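Local coordinates for ASCH domain-containing protein (PDB 1T62) that is of unknown function but carries an ASCH domain of the PUA clan, whose members are in many cases thought to bind RNA, at residues E6-N11 / D150-K155; T49-S54 / Q144-V149; G69-I74 / I84-K89; I92-K97 / D138-C143. One frame throughout, in Å; residues are numbered along the deposited sequence.

Interaction 1: residues E6-N11 / D150-K155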
# COMPACT_ATOMS: atom_id res chain seq x y z
N GLU B 6 -0.29 7.60 -13.02
CA GLU B 6 -0.21 8.54 -14.14
C GLU B 6 -1.22 8.09 -15.21
O GLU B 6 -1.94 8.92 -15.78
CB GLU B 6 1.22 8.54 -14.70
CG GLU B 6 1.47 9.55 -15.82
CD GLU B 6 2.80 9.33 -16.53
OE1 GLU B 6 3.84 9.22 -15.83
OE2 GLU B 6 2.80 9.26 -17.78
N VAL B 7 -1.27 6.78 -15.45
CA VAL B 7 -2.15 6.14 -16.44
C VAL B 7 -3.63 6.13 -16.02
O VAL B 7 -4.51 6.47 -16.81
CB VAL B 7 -1.69 4.67 -16.68
CG1 VAL B 7 -2.73 3.90 -17.48
CG2 VAL B 7 -0.34 4.65 -17.40
N PHE B 8 -3.89 5.73 -14.79
CA PHE B 8 -5.25 5.69 -14.28
C PHE B 8 -5.88 7.07 -14.48
O PHE B 8 -6.94 7.21 -15.10
CB PHE B 8 -5.22 5.34 -12.79
CG PHE B 8 -6.58 5.31 -12.12
CD1 PHE B 8 -6.69 5.59 -10.75
CD2 PHE B 8 -7.72 4.91 -12.81
CE1 PHE B 8 -7.90 5.47 -10.09
CE2 PHE B 8 -8.94 4.79 -12.15
CZ PHE B 8 -9.03 5.07 -10.79
N TRP B 9 -5.20 8.10 -13.99
CA TRP B 9 -5.74 9.44 -14.10
C TRP B 9 -5.84 9.89 -15.53
O TRP B 9 -6.83 10.51 -15.93
CB TRP B 9 -4.90 10.43 -13.29
CG TRP B 9 -5.71 11.61 -12.89
CD1 TRP B 9 -6.86 11.62 -12.13
CD2 TRP B 9 -5.51 12.95 -13.31
NE1 TRP B 9 -7.39 12.88 -12.06
CE2 TRP B 9 -6.57 13.72 -12.78
CE3 TRP B 9 -4.53 13.57 -14.09
CZ2 TRP B 9 -6.68 15.09 -13.01
CZ3 TRP B 9 -4.64 14.92 -14.31
CH2 TRP B 9 -5.71 15.67 -13.78
N GLN B 10 -4.80 9.59 -16.31
CA GLN B 10 -4.77 9.93 -17.73
C GLN B 10 -6.08 9.38 -18.31
O GLN B 10 -6.90 10.13 -18.84
CB GLN B 10 -3.55 9.25 -18.38
CG GLN B 10 -3.27 9.59 -19.84
CD GLN B 10 -2.16 8.70 -20.44
OE1 GLN B 10 -1.01 8.70 -19.97
NE2 GLN B 10 -2.51 7.93 -21.47
N ASN B 11 -6.29 8.08 -18.18
CA ASN B 11 -7.51 7.48 -18.69
C ASN B 11 -8.72 8.28 -18.21
O ASN B 11 -9.68 8.46 -18.95
CB ASN B 11 -7.65 6.02 -18.24
CG ASN B 11 -6.57 5.09 -18.83
OD1 ASN B 11 -6.03 5.32 -19.92
ND2 ASN B 11 -6.27 4.00 -18.10
N ASP B 150 -14.57 7.48 -10.12
CA ASP B 150 -13.97 6.54 -11.06
C ASP B 150 -13.31 5.38 -10.31
O ASP B 150 -12.73 5.58 -9.25
CB ASP B 150 -12.94 7.28 -11.93
CG ASP B 150 -12.42 6.43 -13.09
OD1 ASP B 150 -11.63 6.97 -13.90
OD2 ASP B 150 -12.77 5.23 -13.21
N LEU B 151 -13.43 4.18 -10.85
CA LEU B 151 -12.82 2.99 -10.25
C LEU B 151 -11.66 2.56 -11.14
O LEU B 151 -11.73 2.70 -12.36
CB LEU B 151 -13.82 1.85 -10.16
CG LEU B 151 -15.05 2.02 -9.27
CD1 LEU B 151 -15.95 0.81 -9.44
CD2 LEU B 151 -14.62 2.18 -7.82
N TYR B 152 -10.60 2.03 -10.52
CA TYR B 152 -9.42 1.58 -11.26
C TYR B 152 -9.67 0.18 -11.76
O TYR B 152 -9.37 -0.78 -11.06
CB TYR B 152 -8.19 1.59 -10.37
CG TYR B 152 -6.91 1.11 -11.03
CD1 TYR B 152 -6.47 -0.20 -10.87
CD2 TYR B 152 -6.11 1.98 -11.79
CE1 TYR B 152 -5.26 -0.64 -11.44
CE2 TYR B 152 -4.90 1.55 -12.37
CZ TYR B 152 -4.48 0.24 -12.18
OH TYR B 152 -3.27 -0.18 -12.71
N THR B 153 -10.22 0.08 -12.96
CA THR B 153 -10.53 -1.20 -13.58
C THR B 153 -9.41 -1.67 -14.51
O THR B 153 -9.53 -2.72 -15.14
CB THR B 153 -11.82 -1.12 -14.41
OG1 THR B 153 -11.70 -0.07 -15.37
CG2 THR B 153 -13.02 -0.87 -13.51
N GLU B 154 -8.33 -0.89 -14.61
CA GLU B 154 -7.18 -1.28 -15.43
C GLU B 154 -6.56 -2.51 -14.77
O GLU B 154 -5.78 -3.24 -15.39
CB GLU B 154 -6.16 -0.14 -15.48
CG GLU B 154 -6.57 1.03 -16.35
CD GLU B 154 -7.52 2.00 -15.66
OE1 GLU B 154 -8.32 1.57 -14.79
OE2 GLU B 154 -7.48 3.20 -16.01
N LYS B 155 -6.93 -2.70 -13.51
CA LYS B 155 -6.48 -3.80 -12.65
C LYS B 155 -6.83 -5.18 -13.20
O LYS B 155 -6.15 -6.16 -12.89
CB LYS B 155 -7.09 -3.63 -11.26
CG LYS B 155 -6.50 -4.52 -10.16
CD LYS B 155 -7.19 -4.28 -8.81
CE LYS B 155 -7.11 -2.81 -8.37
NZ LYS B 155 -7.82 -2.53 -7.09

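Interaction 2: residues T49-S54 / Q144-V149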
# COMPACT_ATOMS: atom_id res chain seq x y z
N THR B 49 -18.25 7.85 2.70
CA THR B 49 -18.15 8.99 1.81
C THR B 49 -17.51 10.22 2.42
O THR B 49 -17.62 11.31 1.87
CB THR B 49 -19.52 9.37 1.31
OG1 THR B 49 -20.27 9.96 2.38
CG2 THR B 49 -20.25 8.14 0.87
N ALA B 50 -16.86 10.04 3.57
CA ALA B 50 -16.19 11.15 4.25
C ALA B 50 -14.88 10.71 4.90
O ALA B 50 -14.64 9.52 5.13
CB ALA B 50 -17.10 11.74 5.30
N THR B 51 -14.05 11.70 5.21
CA THR B 51 -12.74 11.49 5.83
C THR B 51 -12.44 12.65 6.74
O THR B 51 -13.15 13.65 6.79
CB THR B 51 -11.65 11.47 4.78
OG1 THR B 51 -12.09 10.70 3.66
CG2 THR B 51 -10.39 10.86 5.33
N CYS B 52 -11.35 12.53 7.48
CA CYS B 52 -10.94 13.60 8.35
C CYS B 52 -9.47 13.45 8.66
O CYS B 52 -8.98 12.34 8.87
CB CYS B 52 -11.78 13.61 9.63
SG CYS B 52 -11.66 12.14 10.61
N SER B 53 -8.78 14.58 8.64
CA SER B 53 -7.36 14.63 8.92
C SER B 53 -7.18 15.71 9.97
O SER B 53 -8.11 16.47 10.23
CB SER B 53 -6.58 14.97 7.64
OG SER B 53 -7.19 16.02 6.90
N SER B 54 -6.00 15.76 10.57
CA SER B 54 -5.68 16.74 11.61
C SER B 54 -5.30 18.07 11.03
O SER B 54 -4.29 18.17 10.34
CB SER B 54 -4.52 16.26 12.47
OG SER B 54 -4.08 17.30 13.32
N GLN B 144 -13.72 16.14 4.86
CA GLN B 144 -14.02 16.13 3.43
C GLN B 144 -15.17 15.20 3.08
O GLN B 144 -15.23 14.07 3.55
CB GLN B 144 -12.82 15.67 2.62
CG GLN B 144 -11.67 16.63 2.59
CD GLN B 144 -10.49 16.03 1.86
OE1 GLN B 144 -10.51 15.84 0.64
NE2 GLN B 144 -9.44 15.72 2.62
N SER B 145 -16.07 15.68 2.25
CA SER B 145 -17.19 14.88 1.80
C SER B 145 -16.98 14.77 0.30
O SER B 145 -16.95 15.77 -0.42
CB SER B 145 -18.50 15.57 2.13
OG SER B 145 -18.63 15.66 3.54
N PHE B 146 -16.80 13.53 -0.15
CA PHE B 146 -16.52 13.25 -1.55
C PHE B 146 -17.46 12.21 -2.15
O PHE B 146 -18.29 11.63 -1.46
CB PHE B 146 -15.08 12.72 -1.65
CG PHE B 146 -14.81 11.55 -0.74
CD1 PHE B 146 -14.43 11.75 0.58
CD2 PHE B 146 -15.05 10.24 -1.18
CE1 PHE B 146 -14.28 10.67 1.46
CE2 PHE B 146 -14.90 9.15 -0.31
CZ PHE B 146 -14.52 9.37 1.01
N GLU B 147 -17.29 12.00 -3.46
CA GLU B 147 -18.05 11.00 -4.19
C GLU B 147 -17.09 10.23 -5.09
O GLU B 147 -16.18 10.82 -5.68
CB GLU B 147 -19.18 11.65 -5.02
CG GLU B 147 -18.81 12.73 -6.02
CD GLU B 147 -20.07 13.38 -6.64
OE1 GLU B 147 -19.96 14.35 -7.43
OE2 GLU B 147 -21.19 12.91 -6.33
N VAL B 148 -17.24 8.91 -5.14
CA VAL B 148 -16.37 8.10 -5.98
C VAL B 148 -16.72 8.41 -7.42
O VAL B 148 -17.83 8.15 -7.90
CB VAL B 148 -16.53 6.60 -5.70
CG1 VAL B 148 -16.00 5.78 -6.89
CG2 VAL B 148 -15.75 6.26 -4.44
N VAL B 149 -15.74 8.97 -8.10
CA VAL B 149 -15.88 9.45 -9.46
C VAL B 149 -15.28 8.52 -10.54
O VAL B 149 -15.48 8.73 -11.72
CB VAL B 149 -15.26 10.89 -9.49
CG1 VAL B 149 -14.10 10.97 -10.44
CG2 VAL B 149 -16.34 11.90 -9.75

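Interaction 3: residues G69-I74 / I84-K89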
# COMPACT_ATOMS: atom_id res chain seq x y z
N GLY B 69 -14.25 20.61 -4.54
CA GLY B 69 -14.15 20.29 -5.95
C GLY B 69 -12.91 19.57 -6.43
O GLY B 69 -12.90 19.06 -7.55
N GLN B 70 -11.87 19.52 -5.60
CA GLN B 70 -10.62 18.88 -5.97
C GLN B 70 -10.75 17.36 -6.08
O GLN B 70 -11.75 16.79 -5.63
CB GLN B 70 -9.54 19.18 -4.95
CG GLN B 70 -9.80 18.52 -3.62
CD GLN B 70 -8.57 18.44 -2.74
OE1 GLN B 70 -8.00 19.46 -2.35
NE2 GLN B 70 -8.16 17.22 -2.43
N TYR B 71 -9.74 16.72 -6.67
CA TYR B 71 -9.72 15.27 -6.82
C TYR B 71 -8.57 14.61 -6.06
O TYR B 71 -7.54 15.23 -5.78
CB TYR B 71 -9.60 14.86 -8.29
CG TYR B 71 -10.74 15.28 -9.17
CD1 TYR B 71 -10.74 16.52 -9.80
CD2 TYR B 71 -11.81 14.42 -9.40
CE1 TYR B 71 -11.77 16.90 -10.65
CE2 TYR B 71 -12.85 14.78 -10.24
CZ TYR B 71 -12.83 16.02 -10.86
OH TYR B 71 -13.88 16.40 -11.67
N ASP B 72 -8.77 13.35 -5.74
CA ASP B 72 -7.76 12.58 -5.04
C ASP B 72 -7.76 11.16 -5.57
O ASP B 72 -8.80 10.51 -5.64
CB ASP B 72 -8.04 12.54 -3.55
CG ASP B 72 -7.91 13.89 -2.91
OD1 ASP B 72 -8.82 14.73 -3.11
OD2 ASP B 72 -6.90 14.12 -2.20
N ILE B 73 -6.58 10.69 -5.98
CA ILE B 73 -6.46 9.33 -6.46
C ILE B 73 -6.29 8.50 -5.19
O ILE B 73 -5.46 8.82 -4.35
CB ILE B 73 -5.24 9.21 -7.40
CG1 ILE B 73 -5.47 10.12 -8.62
CG2 ILE B 73 -5.05 7.78 -7.85
CD1 ILE B 73 -4.27 10.25 -9.55
N ILE B 74 -7.09 7.45 -5.04
CA ILE B 74 -7.04 6.61 -3.84
C ILE B 74 -6.38 5.25 -4.04
O ILE B 74 -6.73 4.51 -4.96
CB ILE B 74 -8.44 6.38 -3.29
CG1 ILE B 74 -9.05 7.71 -2.89
CG2 ILE B 74 -8.39 5.41 -2.15
CD1 ILE B 74 -8.26 8.46 -1.85
N ILE B 84 -10.81 7.03 -7.97
CA ILE B 84 -10.56 8.45 -7.83
C ILE B 84 -11.86 9.09 -7.32
O ILE B 84 -12.97 8.67 -7.68
CB ILE B 84 -10.04 9.08 -9.17
CG1 ILE B 84 -10.89 10.27 -9.55
CG2 ILE B 84 -9.96 8.06 -10.26
CD1 ILE B 84 -10.34 11.54 -8.98
N ILE B 85 -11.72 10.09 -6.45
CA ILE B 85 -12.88 10.73 -5.85
C ILE B 85 -12.89 12.25 -5.99
O ILE B 85 -11.86 12.88 -6.20
CB ILE B 85 -12.93 10.39 -4.37
CG1 ILE B 85 -11.71 10.96 -3.66
CG2 ILE B 85 -12.90 8.89 -4.20
CD1 ILE B 85 -11.76 10.82 -2.17
N ARG B 86 -14.08 12.83 -5.85
CA ARG B 86 -14.21 14.28 -5.93
C ARG B 86 -14.80 14.83 -4.64
O ARG B 86 -15.81 14.33 -4.15
CB ARG B 86 -15.10 14.68 -7.10
CG ARG B 86 -14.74 16.05 -7.58
CD ARG B 86 -15.89 17.01 -7.53
NE ARG B 86 -16.68 16.95 -8.74
CZ ARG B 86 -17.66 16.09 -8.93
NH1 ARG B 86 -17.95 15.22 -7.97
NH2 ARG B 86 -18.35 16.09 -10.06
N THR B 87 -14.15 15.85 -4.09
CA THR B 87 -14.62 16.46 -2.85
C THR B 87 -15.71 17.49 -3.14
O THR B 87 -15.49 18.43 -3.90
CB THR B 87 -13.45 17.15 -2.11
OG1 THR B 87 -12.37 16.21 -1.93
CG2 THR B 87 -13.90 17.64 -0.76
N THR B 88 -16.88 17.30 -2.55
CA THR B 88 -18.00 18.21 -2.75
C THR B 88 -18.14 19.13 -1.55
O THR B 88 -18.93 20.07 -1.57
CB THR B 88 -19.34 17.46 -2.91
OG1 THR B 88 -19.52 16.57 -1.80
CG2 THR B 88 -19.36 16.65 -4.18
N LYS B 89 -17.35 18.87 -0.50
CA LYS B 89 -17.45 19.68 0.71
C LYS B 89 -16.21 19.57 1.60
O LYS B 89 -15.67 18.50 1.79
CB LYS B 89 -18.69 19.21 1.48
CG LYS B 89 -19.01 19.91 2.78
CD LYS B 89 -20.26 19.28 3.39
CE LYS B 89 -20.56 19.86 4.74
NZ LYS B 89 -19.37 19.77 5.63

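Interaction 4: residues I92-K97 / D138-C143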
# COMPACT_ATOMS: atom_id res chain seq x y z
N ILE B 92 -14.12 22.38 8.58
CA ILE B 92 -13.27 22.35 9.76
C ILE B 92 -14.12 22.34 11.02
O ILE B 92 -14.92 23.25 11.21
CB ILE B 92 -12.36 23.58 9.81
CG1 ILE B 92 -11.50 23.65 8.55
CG2 ILE B 92 -11.49 23.54 11.04
CD1 ILE B 92 -10.60 24.83 8.52
N MET B 93 -13.97 21.31 11.86
CA MET B 93 -14.75 21.22 13.10
C MET B 93 -13.98 20.54 14.23
O MET B 93 -13.18 19.64 13.99
CB MET B 93 -16.05 20.47 12.87
CG MET B 93 -15.87 18.97 12.83
SD MET B 93 -17.42 18.11 12.61
CE MET B 93 -17.39 17.86 10.83
N PRO B 94 -14.22 20.96 15.49
CA PRO B 94 -13.55 20.39 16.67
C PRO B 94 -13.94 18.93 16.81
O PRO B 94 -15.11 18.60 16.66
CB PRO B 94 -14.09 21.24 17.81
CG PRO B 94 -14.47 22.53 17.14
CD PRO B 94 -15.13 22.03 15.89
N MET B 95 -12.97 18.07 17.10
CA MET B 95 -13.27 16.65 17.21
C MET B 95 -14.39 16.30 18.18
O MET B 95 -15.21 15.44 17.90
CB MET B 95 -12.02 15.87 17.58
CG MET B 95 -12.18 14.42 17.25
SD MET B 95 -10.65 13.53 17.41
CE MET B 95 -11.21 12.00 18.14
N ASN B 96 -14.43 16.99 19.32
CA ASN B 96 -15.44 16.75 20.35
C ASN B 96 -16.82 17.27 19.98
O ASN B 96 -17.77 17.15 20.76
CB ASN B 96 -15.01 17.40 21.67
CG ASN B 96 -14.84 18.91 21.56
OD1 ASN B 96 -14.36 19.56 22.48
ND2 ASN B 96 -15.25 19.47 20.43
N LYS B 97 -16.94 17.84 18.78
CA LYS B 97 -18.20 18.40 18.29
C LYS B 97 -18.75 17.66 17.07
O LYS B 97 -19.69 18.14 16.46
CB LYS B 97 -18.01 19.87 17.93
CG LYS B 97 -18.49 20.86 18.99
CD LYS B 97 -18.02 22.30 18.70
CE LYS B 97 -18.46 22.83 17.33
NZ LYS B 97 -18.00 24.24 17.04
N ASP B 138 -9.98 18.42 21.81
CA ASP B 138 -10.73 19.19 20.83
C ASP B 138 -9.88 19.71 19.68
O ASP B 138 -10.10 20.82 19.20
CB ASP B 138 -11.43 20.34 21.53
CG ASP B 138 -10.48 21.15 22.37
OD1 ASP B 138 -10.90 22.19 22.92
OD2 ASP B 138 -9.30 20.76 22.48
N MET B 139 -8.91 18.92 19.25
CA MET B 139 -8.08 19.36 18.15
C MET B 139 -8.99 19.44 16.95
O MET B 139 -9.81 18.56 16.71
CB MET B 139 -6.96 18.37 17.88
CG MET B 139 -7.42 16.99 17.50
SD MET B 139 -6.13 16.17 16.56
CE MET B 139 -6.41 16.96 15.01
N LEU B 140 -8.85 20.54 16.21
CA LEU B 140 -9.62 20.80 15.01
C LEU B 140 -9.37 19.72 13.94
O LEU B 140 -8.24 19.28 13.75
CB LEU B 140 -9.22 22.18 14.47
CG LEU B 140 -9.99 23.46 14.83
CD1 LEU B 140 -11.02 23.19 15.92
CD2 LEU B 140 -9.02 24.55 15.25
N LEU B 141 -10.44 19.30 13.26
CA LEU B 141 -10.35 18.30 12.20
C LEU B 141 -10.68 18.92 10.85
O LEU B 141 -11.47 19.86 10.76
CB LEU B 141 -11.35 17.18 12.41
CG LEU B 141 -11.07 16.12 13.44
CD1 LEU B 141 -12.29 15.22 13.54
CD2 LEU B 141 -9.84 15.33 13.04
N VAL B 142 -10.07 18.38 9.81
CA VAL B 142 -10.33 18.85 8.46
C VAL B 142 -11.16 17.74 7.80
O VAL B 142 -10.65 16.68 7.44
CB VAL B 142 -9.02 19.07 7.69
CG1 VAL B 142 -9.32 19.46 6.26
CG2 VAL B 142 -8.20 20.15 8.38
N CYS B 143 -12.46 18.00 7.66
CA CYS B 143 -13.40 17.04 7.09
C CYS B 143 -13.74 17.24 5.61
O CYS B 143 -14.02 18.36 5.16
CB CYS B 143 -14.69 17.07 7.92
SG CYS B 143 -14.43 16.77 9.70

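Interaction 1: residues E6-N11 / D150-K155
F8 of helix 2-16 and Y152, just past the end of strand 140-151, meet as a T-shaped aromatic pair. The edge of Y152 points at the face of F8. The ring centroids are 5.0 Å apart and the planes stand at 89°. Y152 CD2 is the nearest ring atom, 3.4 Å from F8 CG. Y152 CB also lies over the same ring as a CH-pi contact, 3.8 Å from its centroid. F8 gets there because CG is anti to the backbone N (chi1 178°), which sends the ring off the helix and across the Y152 backbone. The far end of the ring reaches the peptide of Y152, with F8 CZ 3.4 Å from Y152 N. L151 O sits at the ring edge, near its plane, 3.5 Å from F8 CE2. This is the tight half; I84 and I73 of the sheet also pack on F8.

The outer half is polar and nearer solvent: N11 and E154 are both partly exposed. N11 ND2 donates to E154 OE2 (164° at the hydrogen), using the anti lone pair of that oxygen. The amide and carboxylate are nearly coplanar. E154 bends at chi2 to reach it, and its OE2 also lies at the F8 edge. D150 comes near F8 obliquely, and its OD1 makes a salt bridge to K15. The contact joins an aromatic pair to an amide-carboxylate hydrogen bond. The N-H donor and the partly exposed site are consistent with an ionised E154.

Interaction 2: residues T49-S54 / Q144-V149
T49 O accepts the backbone N-H of F146 at 3.1 Å, and T51 exchanges two more backbone bonds with Q144. T51 N gives to Q144 O at 3.1 Å and Q144 N gives to T51 O at 3.2 Å. The two strands run antiparallel, with axes 5.0 Å apart. T51 and Q144 form the hydrogen-bonded pair. A50 and S145 form the non-hydrogen-bonded pair, where A50 CA makes a CA-H...O contact with Q144 O at 3.2 Å.

The main side chain of the contact is F146. Its ring folds back under the T49-A50 peptide, with T49 O 3.4 Å above the ring plane and offset toward the rim. The N of A50 and OG1 of T51 approach the ring obliquely. F146 is placed there by a chi1 of 53°, which sets CG between its own backbone N and carbonyl carbon and so turns the ring toward strand 50-54. I85 of strand 81-94 packs on the same ring.

One shell further out, Q144 OE1 is hydrogen-bonded to T87 OG1, which fixes the end of that side chain on the T51 and F146 face. S53 OG is bonded to Y58 OH. H164 and H166 of the second subunit, both in its histidine tag, pack on S53 and T51. Within this chain strand 50-54 is outermost; the backbone of C52 is hydrogen-bonded to the second subunit. Helix 100-105 covers T49 and A50, and helix 113-128 covers C52.

Interaction 3: residues G69-I74 / I84-K89
Y71 and R86 face each other as a non-hydrogen-bonded antiparallel pair, and their side chains run side by side in the same direction. R86 CG sits over one face of the Y71 ring as a CH-pi contact, 3.9 Å from the centroid and offset toward the rim. The arginine chain bends at chi2 and chi3; the guanidinium plane is 28° from that of the ring but does not lie over it. It reaches E147 with a salt bridge. From the other direction I84 crosses Y71 obliquely and puts CD1 on the CB and CD2 of the tyrosine. These three residues and I73 share one face of the sheet.

On the other face D72 is paired with I85, and I85 CG1 lies 4.0 Å from D72 CB. I85 CD1 goes on to I74 CG1 at 4.2 Å. Q70 and T87 lie alongside each other, with Q70 CG 3.8 Å from T87 OG1. The backbones of the hairpin are joined by D72 N to I85 O and I85 N to D72 O. T87 N donates to Q70 O at 3.0 Å, and G69 N closes the end on T87 O.

The polar end of D72 is well satisfied. Q70 NE2 gives to its OD1 in the amide plane, on the syn lone pair, at 2.7 Å. W26 NE1 is bonded to OD2. Both carboxylate oxygens of this buried side chain thus have neutral donors, which would help a charge persist there.

Interaction 4: residues I92-K97 / D138-C143
L141 packs against M93 and M95 on the face of the sheet that also holds C143. Its CB lies 3.4 Å from M93 O, the same oxygen that accepts the L141 backbone N-H at 2.9 Å. CG stays near that oxygen, at 4.1 Å. CG is anti to the carbonyl carbon (chi1 -77°), and from there CD1 reaches M95, 3.8 Å from M95 CG. The other branch, CD2, turns toward S53 of strand 50-54.

The backbones pair antiparallel around this residue. M93 N returns the bond to L141 O at 3.1 Å. M95 N, where the strand gives way to a 3-10 turn, donates to M139 O at 3.2 Å. M93 bends at chi3 and lays CE on C143 SG. On the opposite face P94 and L140 lie side by side, with P94 CG 3.7 Å from L140 CD1, and I92 CG2 touches L140 CG.

The contact ends strand 81-94 and begins strand 140-151. Helix 113-128 covers the L141 and M95 face, through F124, Y117 and H120. Helix 55-60 covers the other face, where L55 packs on L140 and V142. Strand 50-54 continues the sheet on the far side of strand 140-151.

Strand 140-151 runs through interactions 4, 2 and 1 in turn, and the centres of 4 and 1 lie about 33 Å apart on opposite sides of the chain's centre. Interactions 2 and 3 are the closest pair, with centres about 7 Å apart. They join where S145 O lies 2.6 Å from T88 N, probably a hydrogen bond. Interaction 3 also meets interaction 1, where D150 O lies 2.7 Å from I84 N, another probable hydrogen bond, so helix 2-16 rests on the same sheet. Interactions 2 and 4 touch where S53 O lies 2.8 Å from V142 N, probably a hydrogen bond. No active site or ligand is assigned here, so the contacts can be placed only in the fold.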